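Local structure of pks18 (Mycobacterium tuberculosis, 1TED) at residues V47-S50 / D51-D54; H107-Y110 / E111-P115; L128-R131 / A132-G136; I353-L356 / E357-Q361. The protein probably extends medium- and long-chain acyl-CoA starters with malonyl-CoA to make tri- and tetraketide alpha-pyrones, acting as a homodimeric type III polyketide synthase. One frame throughout, in Å; residues are numbered along the deposited sequence.

Interaction 1. Residues V47-S50 / D51-D54; sequences VNQS and DAAD
Asn48 grips the start of helix 49-57 through its side-chain oxygen. Asn48 OD1 accepts from Asp51 N at 3.3 Å, with the donor tilted 23° from the plane of the amide, and more weakly from Ser50 N at 2.8 Å, where the N-H points poorly at it. Having CG anti to the backbone N (chi1 -175°) swings the amide forward over these first-turn N-H groups, which have no earlier turn to bond to. This is an N-cap, which suits asparagine because its short side chain ends in a carbonyl. The Asp51 carboxylate lies across the amide with the two planes 45° apart, its OD2 3.0 Å from Asn48 CB; a negative charge in the first turn probably also suits the positive end of the helix dipole.

Backbone bonds then carry the helix on, beginning with Ala52 N to Asn48 O at 2.7 Å and continuing with Ala53 N to Gln49 O and Asp54 N to Ser50 O. Here the chain passes from strand 46-48 into the helix, a strand-to-helix junction in the N-terminal half of the thiolase fold; the side chain of Ala52 lies about 5 Å from a bound myristic acid.

Apolar contact is slight: Val47 CG1 meets Ala52 CB at 4.0 Å. The bent chain of buried Gln49 carries OE1 past the Ala52 methyl to Arg81, while NE2 bonds Ser76 OG and Ser222 O.

Interaction 2. Residues H107-Y110 / E111-P115; sequences HLFY and EHAVP
Tyr110 and Val114, one helical turn apart, meet by a CH-pi contact: the methyl Val114 CG2 sits over the middle of the ring, 3.5 Å from the Tyr110 ring centroid and 11° off its normal. A second lies on the adjoining side of the helix, where Ala113 CB rests over one face of the Phe109 ring, displaced toward the rim near CE2 and CZ, with Phe109 CZ 3.8 Å from Ala113 CB. A single methyl, of alanine or of valine, lies on each ring, and so small a group can come this close. Leu108 and His112 form the third pair, running alongside each other, with Leu108 CD2 3.8 Å from His112 CE1.

The imidazole is turned so that ND1 faces back along the helix, giving a weak bond from His112 ND1 to Leu108 O at 3.3 Å; the carbonyl oxygen lies at the ring edge, in its plane, and also accepts from His112 N.

What places these groups is the backbone ladder, including Ala113 N to Phe109 O at 2.7 Å. In Phe109 and Tyr110 CG stands anti to the backbone N (chi1 167° and -173°), which points each ring outward and slightly toward the C-terminal end, to meet the residue four places on. Pro115 lacks an N-H, and the helix kinks there. Beyond, Val151 and Ala154 of helix 151-159 and Leu204 of strand 196-204 pack on the same residues, helix 102-125 lying on one sheet of the five-layered alpha-beta-alpha-beta-alpha thiolase fold.

Interaction 3. Residues L128-R131 / A132-G136; sequences LPYR and AAEIG
Arg131 N gives its hydrogen to Glu134 OE2 in a nearly straight bond of 2.5 Å, reaching the oxygen from above the carboxylate plane, 47° out of it; the distance is shorter than usual, so its exact length is uncertain. This side-chain-to-backbone bond is paired with a backbone turn bond, from Glu134 N to Arg131 O at 3.0 Å, at the start of the short 3-10 turn 132-134, which leads into a core strand of the thiolase fold. Glutamate suits the end of the turn: its chain, extended beyond CG and with CG beside its own backbone N (chi1 -58°), is long enough to reach back across the turn to Arg131 N.

The turn closes with Ile135 N to Ala132 O at 3.3 Å and delivers the chain into strand 135-142, whose Gly136 bonds to Lys196 and Ser166 of the two neighbouring strands in the sheet of the N-terminal half. Ile135, apolar and buried, packs on Leu161 and Ile165.

At the surface, the long Arg131 side chain bends at chi2 and places the edge of its guanidinium beside the Ala132 methyl. Its charge does not pair with Glu134, the nearest charged atoms, Arg131 NE and Glu134 OE2, being 7.0 Å apart. The ring of Tyr130 crosses the glutamate nearly at right angles, the two planes 80° apart, with Tyr130 CD1 3.8 Å from Glu134 OE1.

Interaction 4. Residues I353-L356 / E357-Q361; sequences IFVL and ETMVQ
Leu356 and Val360 lie obliquely across each other one turn apart on helix 349-361, Leu356 CD1 meeting Val360 CG2 at 3.6 Å. The leucine CG is anti to its backbone N (chi1 -168°), which sends it outward, and the second torsion (chi2 -77°) then turns CD1 forward to the valine methyl. Val360 CG2 also sits 3.0 Å from Leu356 O, the carbonyl that takes the hydrogen of Val360 N in a bond of 3.0 Å.

Val355 and Met359 run side by side instead, pointing the same way. The unbranched methionine extends beyond CG and brings its end, Met359 CE, to 4.1 Å from Val355 CG1, a loose touch between flexible and beta-branched chains. Their backbone link, Met359 N to Val355 O, is long at 3.4 Å and weak, whereas Glu357 N to Ile353 O, at 3.1 Å, is firmer.

Aliphatic residues suit these places because this C-terminal-half helix lies against strands of the thiolase fold: Leu356 packs on Leu38 of strand 32-41, while Val355 and Met359 touch Ala311 of strand 310-312. Helix 335-344 covers a neighbouring side, its Phe344 meeting Phe354 edge to face.

From the N terminus the four contacts come in series; being local, none nests within or crosses another, and none closes a long loop. Interaction 1 turns strand 46-48 into helix 49-57. Interaction 2 follows on helix 102-125, and after that helix interaction 3 closes the small turn that leads into strand 135-142, with about 15 Å between their nearest atoms. Interaction 4 lies far along the chain in the C-terminal half, on helix 349-361. Interactions 1 and 3 sit on opposite sides of the chain's centre, about 43 Å between centres. Interactions 2 and 4 stand on helices that pack on different strands of the thiolase-fold core.

Interaction 1. Residues V47-S50 / D51-D54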
loop_
_atom_site.group_PDB
_atom_site.type_symbol
_atom_site.label_atom_id
_atom_site.label_comp_id
_atom_site.label_asym_id
_atom_site.label_seq_id
_atom_site.Cartn_x
_atom_site.Cartn_y
_atom_site.Cartn_z
ATOM N N VAL A 47 24.679 16.874 1.191
ATOM C CA VAL A 47 24.361 18.266 0.902
ATOM C C VAL A 47 24.424 19.110 2.168
ATOM O O VAL A 47 23.714 18.855 3.132
ATOM C CB VAL A 47 22.961 18.419 0.268
ATOM C CG1 VAL A 47 22.647 19.884 0.058
ATOM C CG2 VAL A 47 22.919 17.709 -1.063
ATOM N N ASN A 48 25.294 20.110 2.164
ATOM C CA ASN A 48 25.432 20.974 3.318
ATOM C C ASN A 48 24.294 21.987 3.330
ATOM O O ASN A 48 24.065 22.691 2.347
ATOM C CB ASN A 48 26.784 21.677 3.286
ATOM C CG ASN A 48 27.030 22.503 4.522
ATOM O OD1 ASN A 48 26.419 23.558 4.705
ATOM N ND2 ASN A 48 27.914 22.027 5.391
ATOM N N GLN A 49 23.584 22.048 4.452
ATOM C CA GLN A 49 22.439 22.950 4.615
ATOM C C GLN A 49 22.747 24.431 4.360
ATOM O O GLN A 49 21.926 25.159 3.780
ATOM C CB GLN A 49 21.832 22.787 6.014
ATOM C CG GLN A 49 20.486 23.493 6.167
ATOM C CD GLN A 49 19.385 22.845 5.347
ATOM O OE1 GLN A 49 19.602 22.412 4.211
ATOM N NE2 GLN A 49 18.189 22.787 5.915
ATOM N N SER A 50 23.918 24.880 4.803
ATOM C CA SER A 50 24.325 26.266 4.586
ATOM C C SER A 50 24.518 26.499 3.088
ATOM O O SER A 50 24.001 27.470 2.539
ATOM C CB SER A 50 25.627 26.571 5.333
ATOM O OG SER A 50 25.458 26.401 6.730
ATOM N N ASP A 51 25.257 25.606 2.428
ATOM C CA ASP A 51 25.471 25.732 0.986
ATOM C C ASP A 51 24.114 25.651 0.274
ATOM O O ASP A 51 23.832 26.438 -0.631
ATOM C CB ASP A 51 26.397 24.621 0.461
ATOM C CG ASP A 51 27.764 24.620 1.134
ATOM O OD1 ASP A 51 28.346 25.706 1.325
ATOM O OD2 ASP A 51 28.269 23.527 1.461
ATOM N N ALA A 52 23.272 24.710 0.691
ATOM C CA ALA A 52 21.950 24.558 0.092
ATOM C C ALA A 52 21.194 25.882 0.135
ATOM O O ALA A 52 20.628 26.311 -0.873
ATOM C CB ALA A 52 21.150 23.480 0.827
ATOM N N ALA A 53 21.177 26.525 1.302
ATOM C CA ALA A 53 20.482 27.802 1.455
ATOM C C ALA A 53 20.995 28.837 0.445
ATOM O O ALA A 53 20.205 29.503 -0.240
ATOM C CB ALA A 53 20.649 28.324 2.877
ATOM N N ASP A 54 22.314 28.971 0.343
ATOM C CA ASP A 54 22.888 29.932 -0.596
ATOM C C ASP A 54 22.537 29.598 -2.044
ATOM O O ASP A 54 22.144 30.477 -2.811
ATOM C CB ASP A 54 24.412 30.003 -0.441
ATOM C CG ASP A 54 24.838 30.531 0.917
ATOM O OD1 ASP A 54 24.225 31.514 1.399
ATOM O OD2 ASP A 54 25.794 29.968 1.495
#

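Interaction 2. Residues H107-Y110 / E111-P115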
loop_
_atom_site.group_PDB
_atom_site.type_symbol
_atom_site.label_atom_id
_atom_site.label_comp_id
_atom_site.label_asym_id
_atom_site.label_seq_id
_atom_site.Cartn_x
_atom_site.Cartn_y
_atom_site.Cartn_z
ATOM N N HIS A 107 10.675 7.146 -12.832
ATOM C CA HIS A 107 11.719 6.295 -13.394
ATOM C C HIS A 107 12.994 6.712 -12.665
ATOM O O HIS A 107 13.825 5.877 -12.306
ATOM C CB HIS A 107 11.874 6.516 -14.908
ATOM C CG HIS A 107 10.936 5.692 -15.736
ATOM N ND1 HIS A 107 10.951 4.312 -15.725
ATOM C CD2 HIS A 107 9.937 6.049 -16.578
ATOM C CE1 HIS A 107 10.000 3.855 -16.522
ATOM N NE2 HIS A 107 9.369 4.889 -17.051
ATOM N N LEU A 108 13.146 8.009 -12.429
ATOM C CA LEU A 108 14.325 8.470 -11.707
ATOM C C LEU A 108 14.312 7.842 -10.319
ATOM O O LEU A 108 15.358 7.460 -9.788
ATOM C CB LEU A 108 14.340 9.993 -11.582
ATOM C CG LEU A 108 15.434 10.730 -12.362
ATOM C CD1 LEU A 108 15.464 12.188 -11.908
ATOM C CD2 LEU A 108 16.798 10.081 -12.125
ATOM N N PHE A 109 13.123 7.731 -9.735
ATOM C CA PHE A 109 12.980 7.134 -8.412
ATOM C C PHE A 109 13.436 5.681 -8.467
ATOM O O PHE A 109 14.263 5.241 -7.668
ATOM C CB PHE A 109 11.515 7.196 -7.951
ATOM C CG PHE A 109 11.215 6.333 -6.747
ATOM C CD1 PHE A 109 11.386 6.823 -5.455
ATOM C CD2 PHE A 109 10.792 5.011 -6.910
ATOM C CE1 PHE A 109 11.141 6.009 -4.344
ATOM C CE2 PHE A 109 10.548 4.196 -5.811
ATOM C CZ PHE A 109 10.722 4.694 -4.525
ATOM N N TYR A 110 12.898 4.936 -9.423
ATOM C CA TYR A 110 13.245 3.529 -9.546
ATOM C C TYR A 110 14.740 3.337 -9.709
ATOM O O TYR A 110 15.349 2.536 -9.009
ATOM C CB TYR A 110 12.520 2.903 -10.737
ATOM C CG TYR A 110 12.694 1.402 -10.834
ATOM C CD1 TYR A 110 11.956 0.540 -10.023
ATOM C CD2 TYR A 110 13.597 0.844 -11.741
ATOM C CE1 TYR A 110 12.107 -0.843 -10.114
ATOM C CE2 TYR A 110 13.757 -0.541 -11.840
ATOM C CZ TYR A 110 13.007 -1.373 -11.025
ATOM O OH TYR A 110 13.169 -2.729 -11.115
ATOM N N GLU A 111 15.326 4.082 -10.638
ATOM C CA GLU A 111 16.756 3.984 -10.921
ATOM C C GLU A 111 17.635 4.100 -9.675
ATOM O O GLU A 111 18.579 3.329 -9.509
ATOM C CB GLU A 111 17.152 5.055 -11.940
ATOM C CG GLU A 111 18.591 4.987 -12.412
ATOM C CD GLU A 111 18.955 6.167 -13.297
ATOM O OE1 GLU A 111 18.107 6.567 -14.128
ATOM O OE2 GLU A 111 20.085 6.690 -13.164
ATOM N N HIS A 112 17.329 5.051 -8.796
ATOM C CA HIS A 112 18.127 5.226 -7.576
ATOM C C HIS A 112 17.628 4.437 -6.375
ATOM O O HIS A 112 18.415 4.083 -5.497
ATOM C CB HIS A 112 18.222 6.708 -7.179
ATOM C CG HIS A 112 19.077 7.525 -8.093
ATOM N ND1 HIS A 112 18.579 8.170 -9.204
ATOM C CD2 HIS A 112 20.408 7.776 -8.079
ATOM C CE1 HIS A 112 19.563 8.785 -9.835
ATOM N NE2 HIS A 112 20.684 8.562 -9.173
ATOM N N ALA A 113 16.329 4.158 -6.326
ATOM C CA ALA A 113 15.772 3.435 -5.186
ATOM C C ALA A 113 16.235 1.978 -5.109
ATOM O O ALA A 113 16.604 1.491 -4.033
ATOM C CB ALA A 113 14.236 3.510 -5.211
ATOM N N VAL A 114 16.236 1.299 -6.253
ATOM C CA VAL A 114 16.629 -0.105 -6.323
ATOM C C VAL A 114 17.986 -0.415 -5.686
ATOM O O VAL A 114 18.071 -1.225 -4.765
ATOM C CB VAL A 114 16.623 -0.607 -7.791
ATOM C CG1 VAL A 114 17.166 -2.034 -7.864
ATOM C CG2 VAL A 114 15.203 -0.526 -8.358
ATOM N N PRO A 115 19.067 0.217 -6.175
ATOM C CA PRO A 115 20.408 -0.021 -5.620
ATOM C C PRO A 115 20.455 0.171 -4.103
ATOM O O PRO A 115 21.005 -0.656 -3.372
ATOM C CB PRO A 115 21.268 1.017 -6.340
ATOM C CG PRO A 115 20.576 1.181 -7.637
ATOM C CD PRO A 115 19.123 1.194 -7.275
#

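Interaction 3. Residues L128-R131 / A132-G136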
loop_
_atom_site.group_PDB
_atom_site.type_symbol
_atom_site.label_atom_id
_atom_site.label_comp_id
_atom_site.label_asym_id
_atom_site.label_seq_id
_atom_site.Cartn_x
_atom_site.Cartn_y
_atom_site.Cartn_z
ATOM N N LEU A 128 21.902 -12.519 10.340
ATOM C CA LEU A 128 20.977 -13.612 10.663
ATOM C C LEU A 128 21.233 -14.904 9.893
ATOM O O LEU A 128 21.725 -14.883 8.764
ATOM C CB LEU A 128 19.516 -13.192 10.434
ATOM C CG LEU A 128 18.823 -12.127 11.295
ATOM C CD1 LEU A 128 19.330 -12.208 12.729
ATOM C CD2 LEU A 128 19.064 -10.756 10.712
ATOM N N PRO A 129 20.893 -16.054 10.502
ATOM C CA PRO A 129 21.072 -17.378 9.904
ATOM C C PRO A 129 19.855 -17.804 9.099
ATOM O O PRO A 129 19.767 -18.942 8.646
ATOM C CB PRO A 129 21.268 -18.264 11.118
ATOM C CG PRO A 129 20.265 -17.685 12.066
ATOM C CD PRO A 129 20.494 -16.181 11.918
ATOM N N TYR A 130 18.912 -16.893 8.922
ATOM C CA TYR A 130 17.717 -17.238 8.181
ATOM C C TYR A 130 18.015 -17.522 6.721
ATOM O O TYR A 130 18.690 -16.754 6.041
ATOM C CB TYR A 130 16.680 -16.123 8.304
ATOM C CG TYR A 130 16.435 -15.702 9.733
ATOM C CD1 TYR A 130 16.359 -16.647 10.761
ATOM C CD2 TYR A 130 16.279 -14.357 10.061
ATOM C CE1 TYR A 130 16.138 -16.257 12.076
ATOM C CE2 TYR A 130 16.054 -13.957 11.367
ATOM C CZ TYR A 130 15.986 -14.905 12.368
ATOM O OH TYR A 130 15.775 -14.486 13.665
ATOM N N ARG A 131 17.512 -18.654 6.255
ATOM C CA ARG A 131 17.687 -19.065 4.874
ATOM C C ARG A 131 16.581 -18.373 4.078
ATOM O O ARG A 131 15.589 -17.939 4.654
ATOM C CB ARG A 131 17.561 -20.587 4.770
ATOM C CG ARG A 131 18.203 -21.174 3.526
ATOM C CD ARG A 131 19.703 -20.876 3.482
ATOM N NE ARG A 131 20.288 -21.256 2.199
ATOM C CZ ARG A 131 19.898 -20.766 1.024
ATOM N NH1 ARG A 131 18.917 -19.870 0.966
ATOM N NH2 ARG A 131 20.482 -21.179 -0.096
ATOM N N ALA A 132 16.746 -18.273 2.765
ATOM C CA ALA A 132 15.767 -17.603 1.912
ATOM C C ALA A 132 14.331 -18.105 2.023
ATOM O O ALA A 132 13.385 -17.325 1.938
ATOM C CB ALA A 132 16.219 -17.673 0.462
ATOM N N ALA A 133 14.166 -19.406 2.195
ATOM C CA ALA A 133 12.838 -19.992 2.305
ATOM C C ALA A 133 12.092 -19.528 3.553
ATOM O O ALA A 133 10.870 -19.627 3.618
ATOM C CB ALA A 133 12.947 -21.514 2.313
ATOM N N GLU A 134 12.826 -19.027 4.541
ATOM C CA GLU A 134 12.221 -18.584 5.793
ATOM C C GLU A 134 11.590 -17.202 5.750
ATOM O O GLU A 134 10.814 -16.842 6.632
ATOM C CB GLU A 134 13.256 -18.627 6.908
ATOM C CG GLU A 134 13.846 -19.991 7.100
ATOM C CD GLU A 134 14.954 -19.983 8.117
ATOM O OE1 GLU A 134 14.659 -19.783 9.317
ATOM O OE2 GLU A 134 16.123 -20.168 7.710
ATOM N N ILE A 135 11.931 -16.430 4.725
ATOM C CA ILE A 135 11.394 -15.089 4.560
ATOM C C ILE A 135 10.123 -15.147 3.732
ATOM O O ILE A 135 10.185 -15.202 2.510
ATOM C CB ILE A 135 12.410 -14.189 3.855
ATOM C CG1 ILE A 135 13.699 -14.145 4.679
ATOM C CG2 ILE A 135 11.834 -12.806 3.665
ATOM C CD1 ILE A 135 14.777 -13.270 4.083
ATOM N N GLY A 136 8.972 -15.119 4.402
ATOM C CA GLY A 136 7.695 -15.196 3.705
ATOM C C GLY A 136 6.938 -13.914 3.365
ATOM O O GLY A 136 5.904 -13.971 2.690
#

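Interaction 4. Residues I353-L356 / E357-Q361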
loop_
_atom_site.group_PDB
_atom_site.type_symbol
_atom_site.label_atom_id
_atom_site.label_comp_id
_atom_site.label_asym_id
_atom_site.label_seq_id
_atom_site.Cartn_x
_atom_site.Cartn_y
_atom_site.Cartn_z
ATOM N N ILE A 353 13.142 4.779 11.848
ATOM C CA ILE A 353 14.066 3.650 11.977
ATOM C C ILE A 353 15.525 4.074 12.189
ATOM O O ILE A 353 16.287 3.362 12.838
ATOM C CB ILE A 353 13.920 2.682 10.777
ATOM C CG1 ILE A 353 12.505 2.091 10.780
ATOM C CG2 ILE A 353 14.925 1.552 10.880
ATOM C CD1 ILE A 353 12.145 1.331 9.533
ATOM N N PHE A 354 15.907 5.238 11.665
ATOM C CA PHE A 354 17.261 5.751 11.878
ATOM C C PHE A 354 17.358 6.063 13.364
ATOM O O PHE A 354 18.387 5.850 13.999
ATOM C CB PHE A 354 17.497 7.041 11.098
ATOM C CG PHE A 354 18.127 6.839 9.755
ATOM C CD1 PHE A 354 17.546 6.001 8.814
ATOM C CD2 PHE A 354 19.268 7.552 9.403
ATOM C CE1 PHE A 354 18.089 5.876 7.531
ATOM C CE2 PHE A 354 19.822 7.437 8.122
ATOM C CZ PHE A 354 19.225 6.595 7.182
ATOM N N VAL A 355 16.258 6.572 13.908
ATOM C CA VAL A 355 16.184 6.924 15.316
ATOM C C VAL A 355 16.360 5.717 16.222
ATOM O O VAL A 355 17.109 5.765 17.198
ATOM C CB VAL A 355 14.840 7.602 15.624
ATOM C CG1 VAL A 355 14.630 7.707 17.129
ATOM C CG2 VAL A 355 14.827 8.981 14.995
ATOM N N LEU A 356 15.665 4.638 15.889
ATOM C CA LEU A 356 15.712 3.399 16.650
ATOM C C LEU A 356 17.126 2.813 16.649
ATOM O O LEU A 356 17.601 2.346 17.684
ATOM C CB LEU A 356 14.681 2.417 16.064
ATOM C CG LEU A 356 14.246 1.115 16.756
ATOM C CD1 LEU A 356 15.316 0.081 16.571
ATOM C CD2 LEU A 356 13.971 1.338 18.237
ATOM N N GLU A 357 17.811 2.862 15.504
ATOM C CA GLU A 357 19.175 2.333 15.414
ATOM C C GLU A 357 20.163 3.022 16.365
ATOM O O GLU A 357 21.049 2.379 16.908
ATOM C CB GLU A 357 19.712 2.424 13.971
ATOM C CG GLU A 357 21.169 1.930 13.813
ATOM C CD GLU A 357 21.634 1.874 12.363
ATOM O OE1 GLU A 357 21.716 2.930 11.706
ATOM O OE2 GLU A 357 21.916 0.764 11.871
ATOM N N THR A 358 20.021 4.329 16.549
ATOM C CA THR A 358 20.907 5.069 17.446
ATOM C C THR A 358 20.694 4.606 18.883
ATOM O O THR A 358 21.652 4.442 19.641
ATOM C CB THR A 358 20.634 6.593 17.378
ATOM O OG1 THR A 358 21.010 7.088 16.086
ATOM C CG2 THR A 358 21.424 7.335 18.458
ATOM N N MET A 359 19.432 4.395 19.251
ATOM C CA MET A 359 19.080 3.957 20.597
ATOM C C MET A 359 19.591 2.547 20.838
ATOM O O MET A 359 19.927 2.176 21.966
ATOM C CB MET A 359 17.560 4.009 20.793
ATOM C CG MET A 359 16.971 5.417 20.641
ATOM S SD MET A 359 15.164 5.437 20.726
ATOM C CE MET A 359 14.833 7.174 21.162
ATOM N N VAL A 360 19.650 1.761 19.768
ATOM C CA VAL A 360 20.140 0.395 19.855
ATOM C C VAL A 360 21.653 0.413 20.082
ATOM O O VAL A 360 22.164 -0.236 20.999
ATOM C CB VAL A 360 19.817 -0.383 18.560
ATOM C CG1 VAL A 360 20.481 -1.756 18.585
ATOM C CG2 VAL A 360 18.307 -0.525 18.414
ATOM N N GLN A 361 22.355 1.183 19.257
ATOM C CA GLN A 361 23.808 1.296 19.341
ATOM C C GLN A 361 24.342 1.902 20.637
ATOM O O GLN A 361 25.482 1.644 21.009
ATOM C CB GLN A 361 24.337 2.091 18.154
ATOM C CG GLN A 361 24.076 1.438 16.818
ATOM C CD GLN A 361 24.623 2.250 15.656
ATOM O OE1 GLN A 361 24.290 3.431 15.492
ATOM N NE2 GLN A 361 25.464 1.620 14.842
#